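Local coordinates for protein tryptophan--tRNA ligase (Aeropyrum pernix, PDB 3A04) that catalyses the ATP-dependent attachment of L-tryptophan to tRNA(Trp), releasing AMP and diphosphate, as a class I aminoacyl-tRNA synthetase, at residues S80-F85 / V129-A134; G155-R160 / L201-G206; G285-A290 / G297-V302. One frame throughout, in Å; residues are numbered along the deposited sequence.

Contact 1 (S80-F85 / V129-A134)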
loop_
_atom_site.group_PDB
_atom_site.type_symbol
_atom_site.label_atom_id
_atom_site.label_comp_id
_atom_site.label_asym_id
_atom_site.label_seq_id
_atom_site.Cartn_x
_atom_site.Cartn_y
_atom_site.Cartn_z
ATOM N N SER A 80 15.864 13.259 3.972
ATOM C CA SER A 80 15.487 14.598 4.248
ATOM C C SER A 80 16.705 15.208 4.973
ATOM O O SER A 80 17.193 14.583 5.942
ATOM C CB SER A 80 14.375 14.553 5.304
ATOM O OG SER A 80 13.879 15.872 5.468
ATOM N N GLY A 81 17.153 16.410 4.565
ATOM C CA GLY A 81 18.219 17.091 5.321
ATOM C C GLY A 81 19.562 16.429 5.179
ATOM O O GLY A 81 19.744 15.506 4.380
ATOM N N LYS A 82 20.561 16.862 5.941
ATOM C CA LYS A 82 21.894 16.383 5.625
ATOM C C LYS A 82 22.286 15.230 6.532
ATOM O O LYS A 82 21.767 15.117 7.679
ATOM C CB LYS A 82 22.903 17.550 5.753
ATOM C CG LYS A 82 22.601 18.719 4.734
ATOM C CD LYS A 82 23.806 19.622 4.479
ATOM C CE LYS A 82 23.963 20.626 5.575
ATOM N NZ LYS A 82 24.728 21.895 5.109
ATOM N N PHE A 83 23.229 14.408 6.046
ATOM C CA PHE A 83 23.730 13.270 6.801
ATOM C C PHE A 83 24.645 13.743 7.937
ATOM O O PHE A 83 25.652 14.489 7.690
ATOM C CB PHE A 83 24.508 12.402 5.808
ATOM C CG PHE A 83 24.924 11.066 6.337
ATOM C CD1 PHE A 83 26.073 10.936 7.086
ATOM C CD2 PHE A 83 24.145 9.924 6.052
ATOM C CE1 PHE A 83 26.513 9.675 7.531
ATOM C CE2 PHE A 83 24.564 8.706 6.459
ATOM C CZ PHE A 83 25.753 8.577 7.228
ATOM N N HIS A 84 24.358 13.276 9.159
ATOM C CA HIS A 84 25.028 13.769 10.342
ATOM C C HIS A 84 25.599 12.625 11.185
ATOM O O HIS A 84 25.507 11.440 10.788
ATOM C CB HIS A 84 24.113 14.781 11.128
ATOM C CG HIS A 84 22.790 14.214 11.563
ATOM N ND1 HIS A 84 22.675 13.014 12.239
ATOM C CD2 HIS A 84 21.518 14.671 11.394
ATOM C CE1 HIS A 84 21.397 12.782 12.521
ATOM N NE2 HIS A 84 20.682 13.790 12.051
ATOM N N PHE A 85 26.222 12.948 12.327
ATOM C CA PHE A 85 26.811 11.897 13.166
ATOM C C PHE A 85 25.786 10.956 13.841
ATOM O O PHE A 85 26.171 9.889 14.265
ATOM C CB PHE A 85 27.739 12.559 14.235
ATOM C CG PHE A 85 29.125 12.830 13.672
ATOM C CD1 PHE A 85 29.355 13.868 12.783
ATOM C CD2 PHE A 85 30.168 11.975 13.975
ATOM C CE1 PHE A 85 30.700 14.049 12.239
ATOM C CE2 PHE A 85 31.402 12.132 13.467
ATOM C CZ PHE A 85 31.683 13.170 12.583
ATOM N N VAL A 129 20.443 9.634 -2.930
ATOM C CA VAL A 129 21.668 9.096 -3.542
ATOM C C VAL A 129 22.949 9.902 -3.109
ATOM O O VAL A 129 23.983 9.334 -2.731
ATOM C CB VAL A 129 21.528 9.153 -5.088
ATOM C CG1 VAL A 129 22.848 8.833 -5.818
ATOM C CG2 VAL A 129 20.444 8.084 -5.594
ATOM N N GLU A 130 22.854 11.210 -3.164
ATOM C CA GLU A 130 24.059 12.090 -3.028
ATOM C C GLU A 130 24.347 12.487 -1.605
ATOM O O GLU A 130 25.481 12.828 -1.285
ATOM C CB GLU A 130 23.772 13.388 -3.799
ATOM C CG GLU A 130 23.997 13.124 -5.291
ATOM C CD GLU A 130 23.798 14.333 -6.202
ATOM O OE1 GLU A 130 23.593 15.493 -5.743
ATOM O OE2 GLU A 130 23.826 14.079 -7.412
ATOM N N GLU A 131 23.312 12.513 -0.751
ATOM C CA GLU A 131 23.498 12.777 0.651
ATOM C C GLU A 131 23.529 11.474 1.495
ATOM O O GLU A 131 24.339 11.361 2.401
ATOM C CB GLU A 131 22.402 13.672 1.121
ATOM C CG GLU A 131 22.579 14.422 2.418
ATOM C CD GLU A 131 23.930 15.229 2.532
ATOM O OE1 GLU A 131 24.497 15.808 1.529
ATOM O OE2 GLU A 131 24.380 15.263 3.697
ATOM N N TYR A 132 22.686 10.495 1.227
ATOM C CA TYR A 132 22.671 9.354 2.088
ATOM C C TYR A 132 23.555 8.258 1.510
ATOM O O TYR A 132 24.532 7.861 2.161
ATOM C CB TYR A 132 21.212 8.891 2.377
ATOM C CG TYR A 132 20.601 9.869 3.377
ATOM C CD1 TYR A 132 20.158 11.145 2.983
ATOM C CD2 TYR A 132 20.641 9.594 4.697
ATOM C CE1 TYR A 132 19.659 12.060 3.918
ATOM C CE2 TYR A 132 20.132 10.495 5.622
ATOM C CZ TYR A 132 19.690 11.710 5.233
ATOM O OH TYR A 132 19.181 12.518 6.189
ATOM N N ILE A 133 23.193 7.707 0.327
ATOM C CA ILE A 133 23.976 6.564 -0.146
ATOM C C ILE A 133 25.478 6.950 -0.302
ATOM O O ILE A 133 26.364 6.166 0.064
ATOM C CB ILE A 133 23.397 5.954 -1.440
ATOM C CG1 ILE A 133 21.992 5.355 -1.111
ATOM C CG2 ILE A 133 24.329 4.862 -2.011
ATOM C CD1 ILE A 133 21.097 5.072 -2.365
ATOM N N ALA A 134 25.731 8.116 -0.894
ATOM C CA ALA A 134 27.128 8.481 -1.146
ATOM C C ALA A 134 27.883 8.626 0.172
ATOM O O ALA A 134 28.978 8.141 0.263
ATOM C CB ALA A 134 27.235 9.737 -2.012
HETATM O O HOH W 1 26.408 15.720 5.448
#

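Contact 2 (G155-R160 / L201-G206)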
loop_
_atom_site.group_PDB
_atom_site.type_symbol
_atom_site.label_atom_id
_atom_site.label_comp_id
_atom_site.label_asym_id
_atom_site.label_seq_id
_atom_site.Cartn_x
_atom_site.Cartn_y
_atom_site.Cartn_z
ATOM N N GLY A 155 9.229 -3.651 -5.657
ATOM C CA GLY A 155 8.677 -4.757 -6.452
ATOM C C GLY A 155 7.490 -5.451 -5.791
ATOM O O GLY A 155 7.178 -5.277 -4.608
ATOM N N THR A 156 6.876 -6.344 -6.575
ATOM C CA THR A 156 5.597 -6.954 -6.201
ATOM C C THR A 156 5.549 -7.685 -4.884
ATOM O O THR A 156 4.637 -7.448 -4.111
ATOM C CB THR A 156 5.044 -7.829 -7.397
ATOM O OG1 THR A 156 4.802 -6.933 -8.475
ATOM C CG2 THR A 156 3.664 -8.445 -6.994
ATOM N N PRO A 157 6.497 -8.594 -4.626
ATOM C CA PRO A 157 6.348 -9.363 -3.376
ATOM C C PRO A 157 6.415 -8.475 -2.095
ATOM O O PRO A 157 5.719 -8.739 -1.062
ATOM C CB PRO A 157 7.520 -10.394 -3.425
ATOM C CG PRO A 157 8.149 -10.267 -4.772
ATOM C CD PRO A 157 7.650 -9.012 -5.456
ATOM N N TYR A 158 7.220 -7.413 -2.161
ATOM C CA TYR A 158 7.397 -6.484 -1.014
ATOM C C TYR A 158 6.100 -5.757 -0.854
ATOM O O TYR A 158 5.577 -5.587 0.189
ATOM C CB TYR A 158 8.456 -5.434 -1.433
ATOM C CG TYR A 158 8.553 -4.169 -0.628
ATOM C CD1 TYR A 158 9.305 -4.143 0.547
ATOM C CD2 TYR A 158 8.073 -2.977 -1.117
ATOM C CE1 TYR A 158 9.472 -2.954 1.260
ATOM C CE2 TYR A 158 8.231 -1.807 -0.436
ATOM C CZ TYR A 158 8.976 -1.775 0.698
ATOM O OH TYR A 158 9.117 -0.562 1.329
ATOM N N PHE A 159 5.537 -5.291 -1.933
ATOM C CA PHE A 159 4.316 -4.547 -1.782
ATOM C C PHE A 159 3.139 -5.468 -1.398
ATOM O O PHE A 159 2.265 -5.058 -0.706
ATOM C CB PHE A 159 3.781 -3.607 -2.978
ATOM C CG PHE A 159 2.775 -2.557 -2.505
ATOM C CD1 PHE A 159 3.164 -1.448 -1.793
ATOM C CD2 PHE A 159 1.423 -2.676 -2.780
ATOM C CE1 PHE A 159 2.238 -0.543 -1.371
ATOM C CE2 PHE A 159 0.532 -1.724 -2.342
ATOM C CZ PHE A 159 0.959 -0.701 -1.643
ATOM N N ARG A 160 3.141 -6.694 -1.863
ATOM C CA ARG A 160 2.072 -7.612 -1.427
ATOM C C ARG A 160 2.071 -7.774 0.099
ATOM O O ARG A 160 1.015 -7.899 0.729
ATOM C CB ARG A 160 2.275 -8.974 -2.078
ATOM C CG ARG A 160 1.055 -9.904 -1.839
ATOM C CD ARG A 160 1.235 -11.250 -2.598
ATOM N NE ARG A 160 1.522 -11.106 -3.998
ATOM C CZ ARG A 160 2.408 -11.841 -4.661
ATOM N NH1 ARG A 160 3.108 -12.770 -4.035
ATOM N NH2 ARG A 160 2.568 -11.649 -5.954
ATOM N N LEU A 201 11.587 -13.091 2.225
ATOM C CA LEU A 201 11.044 -13.759 1.024
ATOM C C LEU A 201 12.123 -14.253 0.089
ATOM O O LEU A 201 13.141 -13.583 -0.078
ATOM C CB LEU A 201 10.141 -12.787 0.241
ATOM C CG LEU A 201 9.009 -12.084 1.081
ATOM C CD1 LEU A 201 8.346 -10.948 0.240
ATOM C CD2 LEU A 201 7.959 -13.161 1.575
ATOM N N ASP A 202 11.862 -15.369 -0.607
ATOM C CA ASP A 202 12.822 -15.926 -1.518
ATOM C C ASP A 202 13.196 -14.929 -2.580
ATOM O O ASP A 202 14.348 -14.869 -2.947
ATOM C CB ASP A 202 12.233 -17.199 -2.136
ATOM C CG ASP A 202 12.016 -18.261 -1.034
ATOM O OD1 ASP A 202 12.834 -18.288 -0.052
ATOM O OD2 ASP A 202 11.013 -18.964 -1.099
ATOM N N GLU A 203 12.243 -14.118 -3.057
ATOM C CA GLU A 203 12.581 -13.115 -4.056
ATOM C C GLU A 203 13.659 -12.102 -3.677
ATOM O O GLU A 203 14.247 -11.455 -4.566
ATOM C CB GLU A 203 11.360 -12.310 -4.441
ATOM C CG GLU A 203 10.327 -13.188 -5.200
ATOM C CD GLU A 203 9.235 -13.756 -4.294
ATOM O OE1 GLU A 203 9.417 -13.871 -3.063
ATOM O OE2 GLU A 203 8.145 -14.158 -4.811
ATOM N N TYR A 204 13.865 -11.880 -2.383
ATOM C CA TYR A 204 14.903 -10.905 -2.006
ATOM C C TYR A 204 16.112 -11.592 -1.394
ATOM O O TYR A 204 16.936 -10.900 -0.785
ATOM C CB TYR A 204 14.313 -9.867 -1.004
ATOM C CG TYR A 204 13.211 -9.085 -1.723
ATOM C CD1 TYR A 204 13.544 -8.176 -2.727
ATOM C CD2 TYR A 204 11.854 -9.344 -1.455
ATOM C CE1 TYR A 204 12.494 -7.445 -3.459
ATOM C CE2 TYR A 204 10.794 -8.633 -2.133
ATOM C CZ TYR A 204 11.137 -7.714 -3.151
ATOM O OH TYR A 204 10.141 -7.025 -3.837
ATOM N N GLY A 205 16.185 -12.935 -1.488
ATOM C CA GLY A 205 17.345 -13.678 -0.980
ATOM C C GLY A 205 17.041 -14.617 0.186
ATOM O O GLY A 205 17.892 -15.399 0.584
ATOM N N GLY A 206 15.835 -14.562 0.746
ATOM C CA GLY A 206 15.455 -15.589 1.685
ATOM C C GLY A 206 16.132 -15.530 3.056
ATOM O O GLY A 206 16.488 -16.609 3.649
HETATM O O HOH W 2 5.740 -13.269 -5.302
#

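Contact 3 (G285-A290 / G297-V302). With SF4 (iron/sulfur cluster), chain B.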
loop_
_atom_site.group_PDB
_atom_site.type_symbol
_atom_site.label_atom_id
_atom_site.label_comp_id
_atom_site.label_asym_id
_atom_site.label_seq_id
_atom_site.Cartn_x
_atom_site.Cartn_y
_atom_site.Cartn_z
ATOM N N GLY A 285 30.580 19.634 30.240
ATOM C CA GLY A 285 30.495 19.604 31.703
ATOM C C GLY A 285 31.555 20.463 32.393
ATOM O O GLY A 285 32.042 20.080 33.428
ATOM N N GLY A 286 31.962 21.573 31.778
ATOM C CA GLY A 286 33.000 22.475 32.321
ATOM C C GLY A 286 32.413 23.366 33.429
ATOM O O GLY A 286 31.209 23.267 33.752
ATOM N N ARG A 287 33.247 24.209 34.054
ATOM C CA ARG A 287 32.781 24.963 35.236
ATOM C C ARG A 287 32.948 26.427 34.978
ATOM O O ARG A 287 33.391 26.835 33.876
ATOM C CB ARG A 287 33.493 24.554 36.542
ATOM C CG ARG A 287 33.654 23.056 36.846
ATOM C CD ARG A 287 32.597 22.364 37.785
ATOM N NE ARG A 287 33.116 21.012 38.086
ATOM C CZ ARG A 287 32.508 20.022 38.764
ATOM N NH1 ARG A 287 31.286 20.162 39.285
ATOM N NH2 ARG A 287 33.142 18.850 38.914
ATOM N N ALA A 288 32.608 27.219 36.001
ATOM C CA ALA A 288 32.637 28.671 35.940
ATOM C C ALA A 288 33.844 29.213 35.193
ATOM O O ALA A 288 33.701 30.041 34.268
ATOM C CB ALA A 288 32.569 29.259 37.373
ATOM N N THR A 289 35.027 28.731 35.591
ATOM C CA THR A 289 36.304 29.318 35.158
ATOM C C THR A 289 37.439 28.309 35.228
ATOM O O THR A 289 37.365 27.309 35.978
ATOM C CB THR A 289 36.744 30.477 36.104
ATOM O OG1 THR A 289 36.610 30.031 37.468
ATOM C CG2 THR A 289 35.918 31.769 35.863
ATOM N N ALA A 290 38.511 28.627 34.489
ATOM C CA ALA A 290 39.756 27.847 34.492
ATOM C C ALA A 290 40.071 27.444 35.923
ATOM O O ALA A 290 40.276 26.270 36.238
ATOM C CB ALA A 290 40.901 28.676 33.891
ATOM N N GLY A 297 37.718 19.542 38.734
ATOM C CA GLY A 297 37.623 18.853 37.440
ATOM C C GLY A 297 36.272 19.053 36.749
ATOM O O GLY A 297 35.473 19.916 37.136
ATOM N N GLY A 298 36.017 18.262 35.711
ATOM C CA GLY A 298 34.793 18.419 34.967
ATOM C C GLY A 298 33.815 17.269 35.105
ATOM O O GLY A 298 34.036 16.292 35.869
ATOM N N VAL A 299 32.720 17.378 34.353
ATOM C CA VAL A 299 31.687 16.383 34.416
ATOM C C VAL A 299 31.457 15.783 32.992
ATOM O O VAL A 299 30.605 16.265 32.234
ATOM C CB VAL A 299 30.390 16.985 35.081
ATOM C CG1 VAL A 299 29.253 15.908 35.256
ATOM C CG2 VAL A 299 30.755 17.693 36.463
ATOM N N PRO A 300 32.257 14.752 32.630
ATOM C CA PRO A 300 32.143 14.125 31.286
ATOM C C PRO A 300 30.765 13.487 31.005
ATOM O O PRO A 300 30.303 13.519 29.867
ATOM C CB PRO A 300 33.262 13.046 31.293
ATOM C CG PRO A 300 34.328 13.595 32.272
ATOM C CD PRO A 300 33.448 14.252 33.375
ATOM N N GLU A 301 30.138 12.924 32.042
ATOM C CA GLU A 301 28.767 12.347 31.986
ATOM C C GLU A 301 27.725 13.268 31.307
ATOM O O GLU A 301 26.783 12.788 30.688
ATOM C CB GLU A 301 28.277 11.952 33.403
ATOM C CG GLU A 301 28.974 10.726 34.017
ATOM C CD GLU A 301 30.418 10.983 34.555
ATOM O OE1 GLU A 301 30.855 12.152 34.663
ATOM O OE2 GLU A 301 31.119 9.989 34.896
ATOM N N VAL A 302 27.915 14.586 31.389
ATOM C CA VAL A 302 26.986 15.558 30.764
ATOM C C VAL A 302 27.597 16.391 29.624
ATOM O O VAL A 302 27.047 17.450 29.232
ATOM C CB VAL A 302 26.322 16.477 31.854
ATOM C CG1 VAL A 302 25.725 15.594 32.950
ATOM C CG2 VAL A 302 27.364 17.379 32.463
HETATM FE FE1 SF4 B . 36.609 17.826 28.044
HETATM FE FE2 SF4 B . 35.819 17.521 30.657
HETATM FE FE3 SF4 B . 35.513 19.933 29.378
HETATM FE FE4 SF4 B . 34.040 17.787 28.535
HETATM S S1 SF4 B . 33.982 18.832 30.679
HETATM S S2 SF4 B . 35.109 19.274 27.201
HETATM S S3 SF4 B . 35.408 16.058 28.868
HETATM S S4 SF4 B . 37.516 18.901 29.957
#

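Contact 1 (S80-F85 / V129-A134)
Glu131 OE2 is held by two donors at the loop. Phe83 N donates to Glu131 OE2 at 2.8 Å, in a nearly straight bond with an N-H...O angle of 166°. This bond uses the anti lone pair of the carboxylate, pointing away from OE1. The second donor is a water, which hydrogen-bonds to both Glu131 OE2 and Phe83 O at 2.7 Å. One carboxylate oxygen therefore serves both polar backbone groups of Phe83, the N-H directly and the C=O through water. A bend in the Glu131 chain (chi2 51°) turns the carboxylate to this place. The bend also leaves Glu131 CG against Gly81 O at 3.6 Å. Lys82 lays its CB on Glu131 OE2 at 3.4 Å, but its ammonium group does not touch the carboxylate.

One residue along the helix, Tyr132 OH donates to Ser80 O at 2.9 Å and comes from above the carbonyl plane, not along a lone pair. Phe83 points the edge of its ring at the face of Tyr132 in an offset edge-to-face pair. The centroids of the Phe83 and Tyr132 rings are 5.8 Å apart and the planes meet at 69°. Phe83 CD2 and Tyr132 CD2 approach to 3.8 Å. His87 also meets both rings, edge-to-face with Tyr132. Ser259 of the KMSKS region bonds to Lys82 N through its OG.

Residues 80-85 belong to the HIGH region, in the loop between strand 72-77 and helix 85-99. The HIGH loop after a parallel Rossmann-fold strand, paired with the KMSKS region, is the class I synthetase hallmark that serves ATP binding.

Contact 2 (G155-R160 / L201-G206)
Tyr204 CG stands anti to its carbonyl carbon (chi1 -64°), and this carries the phenol to the start of the helix at Pro157 and Tyr158. Tyr158 has CG opposite its backbone N (chi1 163°). This turns the ring onto helix 183-197, and it is Tyr158 CB that meets Tyr204 OH, at 3.3 Å. Tyr158 N adds a weak hydrogen bond to Tyr204 OH at 3.4 Å. The stronger partner of that hydroxyl is Arg154 O, just before the helix.

Pro157 is the centre of the apolar packing. Pro157 CG rests on Glu203 CG at 3.7 Å. Pro157 CB touches Leu201 CD1 at 3.8 Å and Tyr204 CE2 at 3.9 Å. Leu201 O accepts from both Tyr204 N and Gly206 N within the turn. A water accepts from Arg160 NH1 and donates to Glu203 OE2. That carboxylate also forms a salt bridge with Arg371 of the second subunit.

His198 packs edge-to-face with both tyrosines, and Tyr158 OH bonds to Asp195 on helix 183-197. The contact thus sets the first turn of helix 156-165, which follows strand 147-150, outermost within this chain, against the loop leading from helix 183-197 to strand 210-215, beside the second subunit.

Contact 3 (G285-A290 / G297-V302)
Gly285, Arg287 and Val299 carry this contact. Gly285 O accepts from Val299 N at 2.9 Å, and Gly285 CA makes a CA-H...O contact with Val299 O at 3.4 Å. The two backbones lie so close that a beta carbon on Gly285 would clash with Val299 O. Val302 CG2 also packs on Gly285 CA, at 3.9 Å.

Gly285 C is 3.4 Å from sulfur S1 of the iron/sulfur cluster. Gly285 and Gly286 thus form part of the wall of the cluster pocket, which also includes Cys303, Cys327, Cys334 and Cys337. The two segments are the loops at the ends of the short helix 290-296, and the contact joins them beside the cluster.

Arg287 bends at chi2 (-96°) and brings its guanidinium side-on to Gly297 O. Arg287 NE donates to Gly297 O at 2.8 Å and Arg287 NH2 to the same oxygen at 3.1 Å. That oxygen lies in the guanidinium plane. Val299 CG2 sits over one face, offset toward the rim, 3.6 Å from Arg287 NH2. A leucine in place of Arg287 has neither donor, so Gly297 O would probably lose both bonds and Val299 CG2 the flat group it lies on. Arg287 also packs on Glu292, Gln293 and Leu296.

The three contacts follow one another along the chain, and none nests in or crosses another. Contact 1 joins the loop after strand 72-77 to helix 121-139, closing a span of 43 residues that includes helix 85-99 and strand 103-108. Contact 2 joins the start of helix 156-165 to the loop before strand 210-215 and closes a span of 40 residues, with helices 171-178 and 183-197 inside it. Contact 3 is local and spans only helix 290-296. Contacts 2 and 3 lie on opposite sides of the chain's centre, with their own centres about 53 Å apart. Contact 2 faces the second subunit, and contact 3 lies at the iron/sulfur cluster.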